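Local coordinates for uncharacterized protein (PDB 5COZ) that is of unknown function but is made with a signal sequence and resembles YycH-type regulatory proteins, so it may be a regulatory lipoprotein of the cell envelope, at residues 164-167 against 168-172; 247-251 against 252-256; 172-175 against 176-180. All blocks are in the same frame, centred on the assembly; numbering follows the deposited sequence.

In the fold
Contacts 1 and 3 follow each other along one helix, 165-178, sharing Ala172, with centres about 12 Å apart; contact 2 comes later in the chain, at the hairpin of strands 244-249 and 252-258. Its centre lies about 11 Å from that of contact 1 and about 14 Å from that of contact 3. The helix packs on an antiparallel sheet that includes both hairpin strands and strand 211-220. Leu171 lies beside Met248 and Ile253, and further along the helix Leu256 CD2 meets Thr175 CG2 at 3.9 Å and Leu179 CD1 at 4.0 Å. One helix face is thus fastened to the hairpin from its first turns to its C-terminal end.

Contact 1: residues 164-167 against 168-172; sequences SAEE and AEELA
Ala168 N bonds back to Ser164 O at 2.9 Å, and the amides of Glu169, Glu170 and Leu171 reach the carbonyls of Ala165, Glu166 and Glu167 in the same i to i-4 pattern, a regular alpha-helix from its first turn. Just before it, Ser164 holds its OG between its own N and carbonyl carbon (chi1 68°), where Ser164 OG accepts from Glu167 N at 3.0 Å. The N-H...O angle of 163° makes this N-cap bond nearly straight, and it satisfies an amide at the start of the helix, where no preceding turn can offer a carbonyl. Helix 165-178, opened by this cap, lies across an antiparallel sheet, and the buried methyl of Ala168 rests on Tyr212 and Phe214 of strand 211-220. Within the helix that methyl, Ala168 CB, sits 3.4 Å from Ser164 O. On the outer face Glu166 and Glu170 run side by side and point the same way, their carboxylate planes only 15° apart. The OE2 atoms of Glu166 and Glu170 stand 4.7 Å from each other, a like-charge pair whose repulsion is probably eased by solvent and by the nearby helix N-terminus. Glu170 lays its CG against Glu166 O at 3.4 Å. Glu169 leaves in another direction: OE2 bonds Asn187 ND2, while Glu169 OE1 takes a water at 2.7 Å that also gives a weak bond to Ala165 O.

Contact 2: residues 247-251 against 252-256; sequences AMDEK and GISFL
Ala247 and Phe255 pair across an antiparallel hairpin, their short strand segments running 141° apart, and Ala247 N gives a nearly straight bond to Phe255 O at 2.8 Å. Ala247 O takes Ser254 N at 2.8 Å, so Ser254 and Phe255 both face one residue: a classic beta bulge. Beyond it Met248 and Ile253 form a non-hydrogen-bonded pair, and Asp249 and Gly252 a hydrogen-bonded pair, with N-H...O bonds in both directions, that closes a type I turn through Glu250 and Lys251. Gly252 sits at a phi of 112°, where a side chain would run into the carbonyl oxygen of Lys251. On one face of the hairpin the CB atoms of Ala247 and Phe255 touch at 3.8 Å. On the other, the selenomethionine Met248 and Ile253 pack against Leu171 of helix 165-178; both have a second conformer, so the detail of their mutual packing is doubtful. Asp249 keeps its CG between its own N and carbonyl carbon (chi1 55°), which brings the carboxylate back over the turn. There Asp249 OD1 accepts from Lys251 N at 2.9 Å, met from above the carboxylate plane: an Asx turn. The other oxygen, Asp249 OD2, lies 3.6 Å from Ser254 CB and takes a water that also bonds Ser254 OG at 2.8 Å. The two oxygens of this buried carboxylate therefore have separate tasks, OD1 holding the turn amide and OD2 tying in the bulge through water; these bonds probably help to stabilise its negative charge.

Contact 3: residues 172-175 against 176-180; sequences AVKT and AKELE
Glu178 OE2 is held from several quarters: a water donates to it at 2.7 Å and is itself reached weakly by Lys174 NZ, while Lys85 of helix 73-87 makes a salt bridge to it. Lys174 NZ itself stays 4.4 Å from Glu178 OE2, beyond a salt bridge, and its side chain crosses that of Glu178 so that Lys174 CE comes to 3.7 Å from Glu178 OE2. A second water donates both to Glu178 OE1, at 3.0 Å, and to Thr175 OG1. Glu178 gets there by turning CG away from its carbonyl carbon and in beside its own N (chi1 -67°), which lays CG over Lys174 O. Thr175 OG1 is also hydrogen-bonded to Leu171 O, one turn back, so this hydroxyl is engaged both by the preceding turn and by the water. On the other branch Thr175 CG2 lies alongside Leu179, whose CD1 is 4.2 Å away and points the same way. Both side chains meet Leu256 of the hairpin, and Leu179 also touches Leu79 and Leu83 of helix 73-87. The backbone keeps i to i-4 bonds as far as Leu179 N to Thr175 O at 2.9 Å. After that Glu180 swings to a positive phi of 64° and the chain closes the helix with a Schellman motif, Glu180 N bonding Lys177 O. With an alanine in place of Glu178, Lys85 would probably lose its charged mate and the two waters an anchor, leaving Lys174 freer to turn. The acid thus has two lysines for company, Lys85 in a direct salt bridge and Lys174 only through a weak water link, and its negative charge, close to the C-terminal end of the helix, is probably stabilised by them.

Contact 1: residues 164-167 against 168-172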
ATOM      1  N   SER A 164      21.194  -4.311   8.871  1.00 11.91           N
ATOM      2  CA  SER A 164      21.191  -3.810   7.502  1.00 11.47           C
ATOM      3  C   SER A 164      19.775  -3.872   6.924  1.00 13.37           C
ATOM      4  O   SER A 164      18.923  -4.633   7.419  1.00 13.40           O
ATOM      5  CB  SER A 164      22.140  -4.619   6.623  1.00 15.45           C
ATOM      6  OG  SER A 164      21.626  -5.934   6.451  1.00 18.21           O
ATOM      7  N   ALA A 165      19.538  -3.111   5.857  1.00 12.15           N
ATOM      8  CA  ALA A 165      18.234  -3.151   5.191  1.00 11.56           C
ATOM      9  C   ALA A 165      17.965  -4.547   4.624  1.00 15.25           C
ATOM     10  O   ALA A 165      16.828  -5.016   4.688  1.00 14.11           O
ATOM     11  CB  ALA A 165      18.188  -2.122   4.087  1.00 12.24           C
ATOM     12  N   GLU A 166      19.035  -5.221   4.127  1.00 13.64           N
ATOM     13  CA  GLU A 166      18.929  -6.577   3.590  1.00 15.43           C
ATOM     14  C   GLU A 166      18.491  -7.554   4.696  1.00 17.34           C
ATOM     15  O   GLU A 166      17.577  -8.357   4.470  1.00 16.97           O
ATOM     16  CB  GLU A 166      20.262  -7.002   2.951  1.00 17.54           C
ATOM     17  CG  GLU A 166      20.236  -8.379   2.308  1.00 33.17           C
ATOM     18  CD  GLU A 166      21.571  -8.902   1.810  1.00 61.27           C
ATOM     19  OE1 GLU A 166      22.549  -8.904   2.594  1.00 55.17           O
ATOM     20  OE2 GLU A 166      21.621  -9.371   0.649  1.00 59.08           O
ATOM     21  N   GLU A 167      19.113  -7.487   5.893  1.00 15.08           N
ATOM     22  CA  GLU A 167      18.753  -8.357   7.000  1.00 15.79           C
ATOM     23  C   GLU A 167      17.323  -8.041   7.492  1.00 16.49           C
ATOM     24  O   GLU A 167      16.560  -8.955   7.806  1.00 16.25           O
ATOM     25  CB  GLU A 167      19.777  -8.252   8.136  1.00 18.78           C
ATOM     26  CG  GLU A 167      19.654  -9.410   9.118  1.00 33.02           C
ATOM     27  CD  GLU A 167      20.641  -9.463  10.270  1.00 50.21           C
ATOM     28  OE1 GLU A 167      21.840  -9.177  10.049  1.00 46.42           O
ATOM     29  OE2 GLU A 167      20.227  -9.871  11.379  1.00 39.34           O
ATOM     30  N   ALA A 168      16.954  -6.748   7.526  1.00 12.48           N
ATOM     31  CA  ALA A 168      15.626  -6.321   7.929  1.00 11.34           C
ATOM     32  C   ALA A 168      14.563  -6.852   6.941  1.00 12.91           C
ATOM     33  O   ALA A 168      13.538  -7.373   7.380  1.00 11.73           O
ATOM     34  CB  ALA A 168      15.585  -4.792   7.999  1.00 12.49           C
ATOM     35  N   GLU A 169      14.883  -6.816   5.639  1.00 11.57           N
ATOM     36  CA  GLU A 169      13.976  -7.341   4.610  1.00 10.89           C
ATOM     37  C   GLU A 169      13.788  -8.844   4.761  1.00 15.56           C
ATOM     38  O   GLU A 169      12.669  -9.338   4.623  1.00 14.18           O
ATOM     39  CB  GLU A 169      14.474  -7.002   3.210  1.00 12.36           C
ATOM     40  CG  GLU A 169      13.422  -7.389   2.183  1.00 18.92           C
ATOM     41  CD  GLU A 169      13.692  -7.019   0.746  1.00 32.83           C
ATOM     42  OE1 GLU A 169      14.650  -6.257   0.486  1.00 31.30           O
ATOM     43  OE2 GLU A 169      12.904  -7.459  -0.119  1.00 31.23           O
ATOM     44  N   GLU A 170      14.858  -9.565   5.105  1.00 13.06           N
ATOM     45  CA  GLU A 170      14.748 -11.008   5.322  1.00 14.38           C
ATOM     46  C   GLU A 170      13.796 -11.311   6.484  1.00 15.73           C
ATOM     47  O   GLU A 170      12.987 -12.240   6.387  1.00 14.60           O
ATOM     48  CB  GLU A 170      16.132 -11.614   5.572  1.00 16.40           C
ATOM     49  CG  GLU A 170      16.957 -11.697   4.296  1.00 28.91           C
ATOM     50  CD  GLU A 170      18.432 -12.046   4.408  1.00 54.14           C
ATOM     51  OE1 GLU A 170      18.968 -12.067   5.538  1.00 45.41           O
ATOM     52  OE2 GLU A 170      19.065 -12.259   3.348  1.00 50.11           O
ATOM     53  N   LEU A 171      13.832 -10.497   7.566  1.00 12.69           N
ATOM     54  CA  LEU A 171      12.916 -10.694   8.681  1.00 12.43           C
ATOM     55  C   LEU A 171      11.466 -10.351   8.275  1.00 13.94           C
ATOM     56  O   LEU A 171      10.531 -11.050   8.675  1.00 13.98           O
ATOM     57  CB  LEU A 171      13.364  -9.852   9.884  1.00 13.38           C
ATOM     58  CG  LEU A 171      12.506  -9.938  11.149  1.00 19.13           C
ATOM     59  CD1 LEU A 171      12.295 -11.395  11.623  1.00 20.94           C
ATOM     60  CD2 LEU A 171      13.093  -9.057  12.238  1.00 19.14           C
ATOM     61  N   ALA A 172      11.282  -9.291   7.469  1.00 12.27           N
ATOM     62  CA  ALA A 172       9.920  -8.932   7.019  1.00 10.94           C
ATOM     63  C   ALA A 172       9.325 -10.058   6.133  1.00 11.25           C
ATOM     64  O   ALA A 172       8.174 -10.442   6.326  1.00 11.24           O
ATOM     65  CB  ALA A 172       9.957  -7.617   6.263  1.00 10.81           C
TER
HETATM   66  O   HOH W   1      15.863  -4.276   1.821  1.00 24.90           O

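Contact 2: residues 247-251 against 252-256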
ATOM      1  N   ALA A 247       7.097  -3.013  10.781  1.00  9.05           N
ATOM      2  CA  ALA A 247       8.181  -2.126  11.225  1.00  8.75           C
ATOM      3  C   ALA A 247       9.055  -2.827  12.223  1.00 10.65           C
ATOM      4  O   ALA A 247       8.567  -3.698  12.959  1.00 10.00           O
ATOM      5  CB  ALA A 247       7.617  -0.865  11.842  1.00 10.20           C
HETATM    6  N   MSE A 248      10.333  -2.430  12.284  1.00  7.99           N
HETATM    7  CA  MSE A 248      11.239  -3.014  13.270  0.50  6.61           C
HETATM    8  C   MSE A 248      12.269  -2.008  13.737  1.00 10.32           C
HETATM    9  O   MSE A 248      12.689  -1.131  12.978  1.00  9.81           O
HETATM   10  CB  MSE A 248      11.935  -4.255  12.723  0.50  7.99           C
HETATM   11  CG  MSE A 248      12.708  -3.984  11.461  0.50  9.81           C
HETATM   12 SE   MSE A 248      13.123  -5.592  10.490  0.38 13.79          SE
HETATM   13  CE  MSE A 248      11.435  -6.102   9.852  0.50 11.36           C
ATOM     14  N   ASP A 249      12.636  -2.113  14.999  1.00  9.32           N
ATOM     15  CA  ASP A 249      13.632  -1.259  15.619  1.00  8.80           C
ATOM     16  C   ASP A 249      14.694  -2.201  16.199  1.00 12.80           C
ATOM     17  O   ASP A 249      14.676  -3.402  15.905  1.00 12.06           O
ATOM     18  CB  ASP A 249      12.987  -0.323  16.653  1.00  9.66           C
ATOM     19  CG  ASP A 249      12.171  -1.008  17.737  1.00 14.19           C
ATOM     20  OD1 ASP A 249      12.478  -2.190  18.068  1.00 13.70           O
ATOM     21  OD2 ASP A 249      11.264  -0.354  18.293  1.00 15.51           O
ATOM     22  N   GLU A 250      15.614  -1.684  17.032  1.00 11.23           N
ATOM     23  CA  GLU A 250      16.691  -2.510  17.585  1.00 12.30           C
ATOM     24  C   GLU A 250      16.175  -3.658  18.481  1.00 16.39           C
ATOM     25  O   GLU A 250      16.932  -4.602  18.749  1.00 16.93           O
ATOM     26  CB  GLU A 250      17.684  -1.618  18.351  1.00 14.38           C
ATOM     27  CG  GLU A 250      17.091  -0.980  19.600  1.00 20.73           C
ATOM     28  CD  GLU A 250      18.058  -0.180  20.453  1.00 47.42           C
ATOM     29  OE1 GLU A 250      19.153   0.177  19.961  1.00 38.73           O
ATOM     30  OE2 GLU A 250      17.693   0.129  21.609  1.00 40.25           O
ATOM     31  N   LYS A 251      14.920  -3.570  18.938  1.00 14.18           N
ATOM     32  CA  LYS A 251      14.304  -4.602  19.793  1.00 15.79           C
ATOM     33  C   LYS A 251      13.582  -5.679  18.964  1.00 21.18           C
ATOM     34  O   LYS A 251      13.141  -6.686  19.529  1.00 23.01           O
ATOM     35  CB  LYS A 251      13.355  -3.958  20.806  1.00 18.42           C
ATOM     36  CG  LYS A 251      14.103  -3.154  21.880  1.00 23.11           C
ATOM     37  CD  LYS A 251      13.153  -2.514  22.875  1.00 35.19           C
ATOM     38  CE  LYS A 251      13.574  -1.123  23.262  1.00 58.73           C
ATOM     39  NZ  LYS A 251      12.601  -0.499  24.198  1.00 72.45           N
ATOM     40  N   GLY A 252      13.510  -5.496  17.640  1.00 14.24           N
ATOM     41  CA  GLY A 252      12.832  -6.437  16.753  1.00 12.76           C
ATOM     42  C   GLY A 252      11.584  -5.807  16.159  1.00 13.70           C
ATOM     43  O   GLY A 252      11.467  -4.572  16.134  1.00 11.99           O
ATOM     44  N   ILE A 253      10.626  -6.630  15.683  1.00 11.38           N
ATOM     45  CA  ILE A 253       9.382  -6.134  15.111  0.60 11.31           C
ATOM     46  C   ILE A 253       8.677  -5.262  16.152  1.00 13.37           C
ATOM     47  O   ILE A 253       8.544  -5.680  17.302  1.00 13.98           O
ATOM     48  CB  ILE A 253       8.475  -7.308  14.631  0.60 14.17           C
ATOM     49  CG1 ILE A 253       9.225  -8.275  13.661  0.60 15.87           C
ATOM     50  CG2 ILE A 253       7.125  -6.824  14.049  0.60 13.80           C
ATOM     51  CD1 ILE A 253       9.646  -7.708  12.335  0.60 25.66           C
ATOM     52  N   SER A 254       8.234  -4.075  15.757  1.00  9.57           N
ATOM     53  CA  SER A 254       7.580  -3.158  16.680  1.00  9.30           C
ATOM     54  C   SER A 254       6.167  -2.766  16.248  1.00 11.68           C
ATOM     55  O   SER A 254       5.453  -2.145  17.025  1.00 11.09           O
ATOM     56  CB  SER A 254       8.436  -1.894  16.783  1.00 10.44           C
ATOM     57  OG  SER A 254       8.499  -1.295  15.492  1.00 11.21           O
ATOM     58  N   PHE A 255       5.764  -3.092  15.012  1.00 10.09           N
ATOM     59  CA  PHE A 255       4.468  -2.692  14.478  1.00  9.70           C
ATOM     60  C   PHE A 255       4.129  -3.594  13.321  1.00 10.96           C
ATOM     61  O   PHE A 255       4.970  -3.803  12.445  1.00 11.24           O
ATOM     62  CB  PHE A 255       4.557  -1.214  14.020  1.00 10.39           C
ATOM     63  CG  PHE A 255       3.273  -0.596  13.533  1.00 11.36           C
ATOM     64  CD1 PHE A 255       2.870  -0.745  12.211  1.00 12.42           C
ATOM     65  CD2 PHE A 255       2.505   0.196  14.375  1.00 11.46           C
ATOM     66  CE1 PHE A 255       1.695  -0.142  11.750  1.00 13.44           C
ATOM     67  CE2 PHE A 255       1.339   0.814  13.904  1.00 13.67           C
ATOM     68  CZ  PHE A 255       0.961   0.658  12.593  1.00 12.10           C
ATOM     69  N   LEU A 256       2.913  -4.174  13.326  1.00  8.22           N
ATOM     70  CA  LEU A 256       2.507  -5.095  12.296  1.00  9.37           C
ATOM     71  C   LEU A 256       1.043  -4.837  12.036  1.00  9.98           C
ATOM     72  O   LEU A 256       0.216  -5.069  12.923  1.00  9.16           O
ATOM     73  CB  LEU A 256       2.777  -6.541  12.785  1.00 11.74           C
ATOM     74  CG  LEU A 256       2.776  -7.671  11.780  1.00 19.64           C
ATOM     75  CD1 LEU A 256       3.654  -7.396  10.666  1.00 22.97           C
ATOM     76  CD2 LEU A 256       3.307  -8.939  12.426  1.00 19.56           C
TER
HETATM   77  O   HOH W   2       9.664   1.066  16.381  1.00 10.81           O
HETATM   78  O   HOH W   3      10.423  -4.108  18.978  1.00 16.22           O
HETATM   79  O   HOH W   4       9.919  -7.531  18.938  1.00 27.31           O

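Contact 3: residues 172-175 against 176-180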
ATOM      1  N   ALA A 172      11.282  -9.291   7.469  1.00 12.27           N
ATOM      2  CA  ALA A 172       9.920  -8.932   7.019  1.00 10.94           C
ATOM      3  C   ALA A 172       9.325 -10.058   6.133  1.00 11.25           C
ATOM      4  O   ALA A 172       8.174 -10.442   6.326  1.00 11.24           O
ATOM      5  CB  ALA A 172       9.957  -7.617   6.263  1.00 10.81           C
ATOM      6  N   VAL A 173      10.163 -10.649   5.236  1.00 10.30           N
ATOM      7  CA  VAL A 173       9.739 -11.723   4.320  1.00 10.40           C
ATOM      8  C   VAL A 173       9.391 -12.983   5.138  1.00 13.60           C
ATOM      9  O   VAL A 173       8.358 -13.617   4.901  1.00 12.65           O
ATOM     10  CB  VAL A 173      10.858 -11.962   3.263  1.00 12.95           C
ATOM     11  CG1 VAL A 173      10.662 -13.301   2.535  1.00 13.62           C
ATOM     12  CG2 VAL A 173      10.914 -10.806   2.260  1.00 13.09           C
ATOM     13  N   LYS A 174      10.228 -13.301   6.135  1.00 11.92           N
ATOM     14  CA  LYS A 174      10.010 -14.448   7.022  1.00 11.37           C
ATOM     15  C   LYS A 174       8.705 -14.259   7.817  1.00 13.31           C
ATOM     16  O   LYS A 174       7.928 -15.205   7.948  1.00 14.08           O
ATOM     17  CB  LYS A 174      11.220 -14.622   7.959  1.00 14.43           C
ATOM     18  CG  LYS A 174      11.102 -15.742   8.988  1.00 21.96           C
ATOM     19  CD  LYS A 174      12.232 -15.590  10.014  1.00 28.93           C
ATOM     20  CE  LYS A 174      12.123 -16.538  11.186  1.00 44.38           C
ATOM     21  NZ  LYS A 174      12.609 -17.897  10.840  1.00 55.76           N
ATOM     22  N   THR A 175       8.415 -13.017   8.255  1.00 11.37           N
ATOM     23  CA  THR A 175       7.192 -12.741   9.027  1.00 10.88           C
ATOM     24  C   THR A 175       5.938 -12.891   8.152  1.00 12.16           C
ATOM     25  O   THR A 175       4.953 -13.475   8.594  1.00 12.51           O
ATOM     26  CB  THR A 175       7.271 -11.346   9.662  1.00 14.52           C
ATOM     27  OG1 THR A 175       8.463 -11.288  10.457  1.00 15.33           O
ATOM     28  CG2 THR A 175       6.067 -11.038  10.550  1.00 15.25           C
ATOM     29  N   ALA A 176       5.971 -12.355   6.914  1.00 10.40           N
ATOM     30  CA  ALA A 176       4.810 -12.508   6.032  1.00 10.53           C
ATOM     31  C   ALA A 176       4.558 -13.995   5.748  1.00 12.84           C
ATOM     32  O   ALA A 176       3.412 -14.422   5.687  1.00 11.07           O
ATOM     33  CB  ALA A 176       5.028 -11.737   4.730  1.00 11.16           C
ATOM     34  N   LYS A 177       5.645 -14.799   5.606  1.00 11.85           N
ATOM     35  CA  LYS A 177       5.521 -16.240   5.364  1.00 12.22           C
ATOM     36  C   LYS A 177       4.883 -16.918   6.577  1.00 14.55           C
ATOM     37  O   LYS A 177       3.958 -17.715   6.405  1.00 15.33           O
ATOM     38  CB  LYS A 177       6.889 -16.846   5.051  1.00 13.78           C
ATOM     39  CG  LYS A 177       6.848 -18.322   4.662  1.00 21.47           C
ATOM     40  CD  LYS A 177       8.263 -18.823   4.400  1.00 34.00           C
ATOM     41  CE  LYS A 177       8.346 -20.325   4.254  1.00 48.35           C
ATOM     42  NZ  LYS A 177       7.785 -20.788   2.957  1.00 60.02           N
ATOM     43  N   GLU A 178       5.346 -16.586   7.799  1.00 13.66           N
ATOM     44  CA  GLU A 178       4.757 -17.115   9.049  1.00 15.09           C
ATOM     45  C   GLU A 178       3.286 -16.787   9.156  1.00 16.53           C
ATOM     46  O   GLU A 178       2.500 -17.593   9.652  1.00 16.89           O
ATOM     47  CB  GLU A 178       5.428 -16.496  10.282  1.00 17.65           C
ATOM     48  CG  GLU A 178       6.876 -16.842  10.530  1.00 32.37           C
ATOM     49  CD  GLU A 178       7.540 -16.066  11.659  1.00 51.66           C
ATOM     50  OE1 GLU A 178       7.031 -14.990  12.059  1.00 45.46           O
ATOM     51  OE2 GLU A 178       8.588 -16.542  12.144  1.00 40.91           O
ATOM     52  N   LEU A 179       2.899 -15.577   8.693  1.00 11.59           N
ATOM     53  CA  LEU A 179       1.507 -15.144   8.771  1.00 10.96           C
ATOM     54  C   LEU A 179       0.640 -15.772   7.684  1.00 12.75           C
ATOM     55  O   LEU A 179      -0.580 -15.571   7.668  1.00 12.59           O
ATOM     56  CB  LEU A 179       1.452 -13.601   8.645  1.00 11.11           C
ATOM     57  CG  LEU A 179       1.912 -12.798   9.855  1.00 14.18           C
ATOM     58  CD1 LEU A 179       2.044 -11.317   9.483  1.00 13.46           C
ATOM     59  CD2 LEU A 179       0.965 -12.982  11.059  1.00 16.59           C
ATOM     60  N   GLU A 180       1.286 -16.484   6.727  1.00 10.92           N
ATOM     61  CA  GLU A 180       0.621 -17.156   5.616  1.00 11.47           C
ATOM     62  C   GLU A 180      -0.058 -16.133   4.716  1.00 11.35           C
ATOM     63  O   GLU A 180      -1.141 -16.371   4.176  1.00 12.66           O
ATOM     64  CB  GLU A 180      -0.364 -18.257   6.085  1.00 13.92           C
ATOM     65  CG  GLU A 180       0.290 -19.263   7.022  1.00 17.54           C
ATOM     66  CD  GLU A 180      -0.659 -20.276   7.630  1.00 33.16           C
ATOM     67  OE1 GLU A 180      -1.708 -19.868   8.176  1.00 30.10           O
ATOM     68  OE2 GLU A 180      -0.316 -21.478   7.619  1.00 32.05           O
TER
HETATM   69  O   HOH W   5       9.491 -18.469  10.550  1.00 28.44           O
HETATM   70  O   HOH W   6       8.571 -12.648  12.988  1.00 28.29           O